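Local atomic coordinates of beta-glucosidase (Saccharopolyspora erythraea D, PDB entry 5M6G), a protein that probably hydrolyses terminal, non-reducing beta-D-glucosyl residues, releasing beta-D-glucose. Residues A[424-438]-A[487-501]. Numbering follows the deposited sequence.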
loop_
_atom_site.group_PDB
_atom_site.type_symbol
_atom_site.label_atom_id
_atom_site.label_comp_id
_atom_site.label_asym_id
_atom_site.label_seq_id
_atom_site.Cartn_x
_atom_site.Cartn_y
_atom_site.Cartn_z
ATOM N N LEU A 424 6.848 -22.059 -22.288
ATOM C CA LEU A 424 5.917 -22.776 -23.144
ATOM C C LEU A 424 5.995 -22.240 -24.565
ATOM O O LEU A 424 6.117 -21.032 -24.786
ATOM C CB LEU A 424 4.489 -22.632 -22.618
ATOM C CG LEU A 424 4.209 -23.154 -21.210
ATOM C CD1 LEU A 424 2.812 -22.723 -20.780
ATOM C CD2 LEU A 424 4.379 -24.664 -21.130
ATOM N N ALA A 425 5.913 -23.145 -25.534
ATOM C CA ALA A 425 5.932 -22.735 -26.927
ATOM C C ALA A 425 4.611 -22.086 -27.309
ATOM O O ALA A 425 3.566 -22.343 -26.708
ATOM C CB ALA A 425 6.198 -23.936 -27.838
ATOM N N LYS A 426 4.673 -21.218 -28.310
ATOM C CA LYS A 426 3.488 -20.825 -29.068
ATOM C C LYS A 426 3.421 -21.643 -30.359
ATOM O O LYS A 426 3.519 -21.118 -31.470
ATOM C CB LYS A 426 3.513 -19.326 -29.359
ATOM C CG LYS A 426 3.856 -18.441 -28.168
ATOM C CD LYS A 426 4.169 -17.027 -28.636
ATOM C CE LYS A 426 4.788 -16.188 -27.533
ATOM N NZ LYS A 426 5.172 -14.832 -28.033
ATOM N N ASP A 427 3.284 -22.964 -30.201
ATOM C CA ASP A 427 3.356 -23.876 -31.338
ATOM C C ASP A 427 2.001 -24.371 -31.823
ATOM O O ASP A 427 1.913 -24.864 -32.954
ATOM C CB ASP A 427 4.235 -25.093 -31.004
ATOM C CG ASP A 427 3.737 -25.872 -29.787
ATOM O OD1 ASP A 427 2.576 -25.662 -29.365
ATOM O OD2 ASP A 427 4.513 -26.703 -29.251
ATOM N N GLY A 428 0.958 -24.279 -31.006
ATOM C CA GLY A 428 -0.374 -24.699 -31.405
ATOM C C GLY A 428 -0.948 -25.885 -30.648
ATOM O O GLY A 428 -2.156 -26.139 -30.780
ATOM N N GLY A 429 -0.161 -26.633 -29.870
ATOM C CA GLY A 429 -0.718 -27.753 -29.123
ATOM C C GLY A 429 -1.635 -27.294 -28.003
ATOM O O GLY A 429 -1.484 -26.207 -27.455
ATOM N N LYS A 430 -2.615 -28.136 -27.672
ATOM C CA LYS A 430 -3.594 -27.804 -26.639
ATOM C C LYS A 430 -2.913 -27.539 -25.300
ATOM O O LYS A 430 -2.018 -28.278 -24.886
ATOM C CB LYS A 430 -4.577 -28.958 -26.448
ATOM C CG LYS A 430 -5.450 -29.293 -27.611
ATOM C CD LYS A 430 -5.841 -30.754 -27.528
ATOM C CE LYS A 430 -6.605 -31.042 -26.256
ATOM N NZ LYS A 430 -7.317 -32.348 -26.369
ATOM N N LEU A 431 -3.375 -26.504 -24.602
ATOM C CA LEU A 431 -2.928 -26.197 -23.250
ATOM C C LEU A 431 -4.094 -26.349 -22.287
ATOM O O LEU A 431 -5.252 -26.118 -22.650
ATOM C CB LEU A 431 -2.360 -24.775 -23.147
ATOM C CG LEU A 431 -1.005 -24.577 -23.817
ATOM C CD1 LEU A 431 -0.654 -23.102 -23.855
ATOM C CD2 LEU A 431 0.071 -25.361 -23.067
ATOM N N PHE A 432 -3.792 -26.759 -21.062
ATOM C CA PHE A 432 -4.799 -26.792 -20.012
ATOM C C PHE A 432 -4.462 -25.769 -18.934
ATOM O O PHE A 432 -3.304 -25.646 -18.521
ATOM C CB PHE A 432 -4.930 -28.178 -19.371
ATOM C CG PHE A 432 -6.266 -28.395 -18.717
ATOM C CD1 PHE A 432 -6.521 -27.916 -17.433
ATOM C CD2 PHE A 432 -7.293 -29.021 -19.414
ATOM C CE1 PHE A 432 -7.764 -28.096 -16.846
ATOM C CE2 PHE A 432 -8.534 -29.205 -18.830
ATOM C CZ PHE A 432 -8.773 -28.738 -17.545
ATOM N N VAL A 433 -5.478 -25.040 -18.481
ATOM C CA VAL A 433 -5.320 -24.080 -17.395
ATOM C C VAL A 433 -6.344 -24.398 -16.314
ATOM O O VAL A 433 -7.505 -24.699 -16.612
ATOM C CB VAL A 433 -5.451 -22.623 -17.890
ATOM C CG1 VAL A 433 -5.255 -21.624 -16.720
ATOM C CG2 VAL A 433 -4.429 -22.363 -18.989
ATOM N N ALA A 434 -5.899 -24.343 -15.055
ATOM C CA ALA A 434 -6.748 -24.599 -13.904
ATOM C C ALA A 434 -6.307 -23.693 -12.765
ATOM O O ALA A 434 -5.292 -23.000 -12.854
ATOM C CB ALA A 434 -6.680 -26.066 -13.464
ATOM N N GLY A 435 -7.073 -23.719 -11.689
ATOM C CA GLY A 435 -6.725 -22.974 -10.485
ATOM C C GLY A 435 -7.705 -21.846 -10.197
ATOM O O GLY A 435 -8.188 -21.165 -11.110
ATOM N N LYS A 436 -7.988 -21.628 -8.905
ATOM C CA LYS A 436 -8.927 -20.567 -8.530
ATOM C C LYS A 436 -8.375 -19.169 -8.778
ATOM O O LYS A 436 -9.139 -18.199 -8.731
ATOM C CB LYS A 436 -9.335 -20.712 -7.061
ATOM C CG LYS A 436 -8.241 -20.373 -6.055
ATOM C CD LYS A 436 -8.816 -20.276 -4.630
ATOM C CE LYS A 436 -7.733 -20.005 -3.589
ATOM N NZ LYS A 436 -6.837 -21.175 -3.297
ATOM N N ASN A 437 -7.077 -19.033 -9.039
ATOM C CA ASN A 437 -6.481 -17.737 -9.327
ATOM C C ASN A 437 -6.149 -17.554 -10.803
ATOM O O ASN A 437 -5.481 -16.582 -11.157
ATOM C CB ASN A 437 -5.238 -17.530 -8.451
ATOM C CG ASN A 437 -5.607 -17.260 -7.008
ATOM O OD1 ASN A 437 -6.767 -16.989 -6.720
ATOM N ND2 ASN A 437 -4.627 -17.320 -6.092
ATOM N N ALA A 438 -6.622 -18.451 -11.677
ATOM C CA ALA A 438 -6.276 -18.384 -13.095
ATOM C C ALA A 438 -7.062 -17.322 -13.857
ATOM O O ALA A 438 -6.559 -16.779 -14.852
ATOM C CB ALA A 438 -6.506 -19.750 -13.762
ATOM N N VAL A 487 -8.886 -32.405 -17.806
ATOM C CA VAL A 487 -7.508 -32.529 -18.253
ATOM C C VAL A 487 -7.228 -33.996 -18.561
ATOM O O VAL A 487 -7.775 -34.901 -17.922
ATOM C CB VAL A 487 -6.525 -31.975 -17.204
ATOM C CG1 VAL A 487 -6.421 -32.904 -15.987
ATOM C CG2 VAL A 487 -5.154 -31.747 -17.824
ATOM N N ASP A 488 -6.391 -34.232 -19.568
ATOM C CA ASP A 488 -5.970 -35.585 -19.908
ATOM C C ASP A 488 -4.607 -35.504 -20.578
ATOM O O ASP A 488 -4.052 -34.418 -20.770
ATOM C CB ASP A 488 -7.007 -36.309 -20.791
ATOM C CG ASP A 488 -7.288 -35.597 -22.107
ATOM O OD1 ASP A 488 -6.353 -35.086 -22.753
ATOM O OD2 ASP A 488 -8.470 -35.572 -22.513
ATOM N N GLY A 489 -4.083 -36.672 -20.954
ATOM C CA GLY A 489 -2.745 -36.781 -21.511
ATOM C C GLY A 489 -2.587 -36.222 -22.907
ATOM O O GLY A 489 -1.458 -36.183 -23.405
ATOM N N SER A 490 -3.671 -35.765 -23.536
ATOM C CA SER A 490 -3.563 -35.158 -24.856
ATOM C C SER A 490 -3.061 -33.717 -24.816
ATOM O O SER A 490 -2.775 -33.151 -25.876
ATOM C CB SER A 490 -4.916 -35.203 -25.575
ATOM O OG SER A 490 -5.801 -34.217 -25.065
ATOM N N TYR A 491 -2.956 -33.110 -23.634
ATOM C CA TYR A 491 -2.511 -31.727 -23.507
ATOM C C TYR A 491 -0.990 -31.659 -23.448
ATOM O O TYR A 491 -0.331 -32.558 -22.920
ATOM C CB TYR A 491 -3.127 -31.089 -22.256
ATOM C CG TYR A 491 -4.604 -30.808 -22.426
ATOM C CD1 TYR A 491 -5.559 -31.799 -22.195
ATOM C CD2 TYR A 491 -5.040 -29.558 -22.843
ATOM C CE1 TYR A 491 -6.909 -31.537 -22.367
ATOM C CE2 TYR A 491 -6.374 -29.290 -23.018
ATOM C CZ TYR A 491 -7.306 -30.273 -22.783
ATOM O OH TYR A 491 -8.633 -29.972 -22.975
ATOM N N ARG A 492 -0.426 -30.582 -23.996
ATOM C CA ARG A 492 1.026 -30.486 -24.001
ATOM C C ARG A 492 1.577 -29.945 -22.693
ATOM O O ARG A 492 2.735 -30.224 -22.362
ATOM C CB ARG A 492 1.512 -29.639 -25.175
ATOM C CG ARG A 492 1.277 -28.168 -25.041
ATOM C CD ARG A 492 1.993 -27.432 -26.153
ATOM N NE ARG A 492 1.264 -26.248 -26.586
ATOM C CZ ARG A 492 1.589 -25.010 -26.246
ATOM N NH1 ARG A 492 2.639 -24.804 -25.468
ATOM N NH2 ARG A 492 0.874 -23.979 -26.698
ATOM N N ALA A 493 0.773 -29.203 -21.934
ATOM C CA ALA A 493 1.181 -28.726 -20.616
ATOM C C ALA A 493 -0.067 -28.300 -19.867
ATOM O O ALA A 493 -1.089 -27.975 -20.473
ATOM C CB ALA A 493 2.174 -27.565 -20.700
ATOM N N ALA A 494 0.027 -28.309 -18.539
ATOM C CA ALA A 494 -1.064 -27.853 -17.690
ATOM C C ALA A 494 -0.531 -26.798 -16.732
ATOM O O ALA A 494 0.527 -26.988 -16.125
ATOM C CB ALA A 494 -1.697 -29.012 -16.908
ATOM N N ILE A 495 -1.275 -25.700 -16.593
ATOM C CA ILE A 495 -0.886 -24.562 -15.762
ATOM C C ILE A 495 -1.900 -24.440 -14.636
ATOM O O ILE A 495 -3.098 -24.273 -14.888
ATOM C CB ILE A 495 -0.818 -23.257 -16.575
ATOM C CG1 ILE A 495 0.126 -23.427 -17.763
ATOM C CG2 ILE A 495 -0.378 -22.078 -15.684
ATOM C CD1 ILE A 495 -0.105 -22.406 -18.855
ATOM N N ALA A 496 -1.423 -24.499 -13.394
ATOM C CA ALA A 496 -2.280 -24.418 -12.219
ATOM C C ALA A 496 -1.967 -23.114 -11.497
ATOM O O ALA A 496 -0.903 -22.977 -10.889
ATOM C CB ALA A 496 -2.068 -25.621 -11.300
ATOM N N VAL A 497 -2.888 -22.160 -11.561
ATOM C CA VAL A 497 -2.706 -20.858 -10.929
ATOM C C VAL A 497 -3.452 -20.918 -9.605
ATOM O O VAL A 497 -4.679 -20.816 -9.567
ATOM C CB VAL A 497 -3.199 -19.716 -11.822
ATOM C CG1 VAL A 497 -2.715 -18.378 -11.268
ATOM C CG2 VAL A 497 -2.697 -19.913 -13.242
ATOM N N VAL A 498 -2.699 -21.072 -8.513
ATOM C CA VAL A 498 -3.255 -21.331 -7.191
ATOM C C VAL A 498 -2.863 -20.197 -6.242
ATOM O O VAL A 498 -2.318 -19.175 -6.674
ATOM C CB VAL A 498 -2.767 -22.698 -6.668
ATOM C CG1 VAL A 498 -3.205 -23.843 -7.613
ATOM C CG2 VAL A 498 -1.258 -22.694 -6.521
ATOM N N GLY A 499 -3.148 -20.354 -4.945
ATOM C CA GLY A 499 -2.655 -19.430 -3.935
ATOM C C GLY A 499 -3.782 -18.827 -3.103
ATOM O O GLY A 499 -4.795 -19.478 -2.823
ATOM N N GLU A 500 -3.590 -17.571 -2.701
ATOM C CA GLU A 500 -4.484 -16.951 -1.736
ATOM C C GLU A 500 -5.597 -16.170 -2.422
ATOM O O GLU A 500 -5.486 -15.778 -3.582
ATOM C CB GLU A 500 -3.702 -16.009 -0.821
ATOM C CG GLU A 500 -2.466 -16.627 -0.198
ATOM C CD GLU A 500 -1.806 -15.686 0.799
ATOM O OE1 GLU A 500 -1.163 -14.703 0.371
ATOM O OE2 GLU A 500 -1.965 -15.927 2.014
ATOM N N THR A 501 -6.673 -15.944 -1.679
ATOM C CA THR A 501 -7.717 -14.983 -2.005
ATOM C C THR A 501 -7.454 -13.675 -1.256
ATOM O O THR A 501 -6.611 -13.628 -0.351
ATOM C CB THR A 501 -9.086 -15.562 -1.648
ATOM O OG1 THR A 501 -9.094 -15.935 -0.271
ATOM C CG2 THR A 501 -9.397 -16.799 -2.523
#
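Neighbouring parallel strands of the C-terminal domain of a family 3 glycosidase meet where 431-434 lies beside 493-499, and their alternating ladder runs from Arg-492 N on Lys-430 O, by way of Phe-432 N on Ala-493 O (3.0 Å), through to Val-497 N on Ala-434 O. Tyr-491 is held between Lys-430 and Phe-432. The chain of Lys-430, bent at chi3 (61°), lays CE over one face, 3.7 Å from the ring centroid, and its NZ hydrogen-bonds Ser-490 OG at 2.7 Å and makes a cation-pi contact with the same ring face. Against the opposite face Phe-432 turns its edge in a T-shaped stack, planes at 85°, while Val-487 CB sits over the centre of the phenylalanine ring; Tyr-491 OH is hydrogen-bonded to Thr-479 OG1. In the sheet, 478-480 and 534-539 flank the pair, and helix 518-528 covers the face bearing Ala-434 and Ala-494. The Arg-492 guanidinium lies between Leu-431 CD2 over one face and Asp-427 OD1 over the opposite face, the latter a purely electrostatic salt bridge because no N-H points at it. NE instead donates to Gly-429 O (2.9 Å), approaching from above the carbonyl plane. Asp-427 OD1 also accepts from Gly-429 N, an Asx turn. Past the last rungs, Asn-437 ND2 bridges Glu-500 O (3.1 Å) and, more weakly, Val-498 O, and Lys-436 NZ reaches Gly-499 O at 2.7 Å while pairing with Asp-517 and Asp-520.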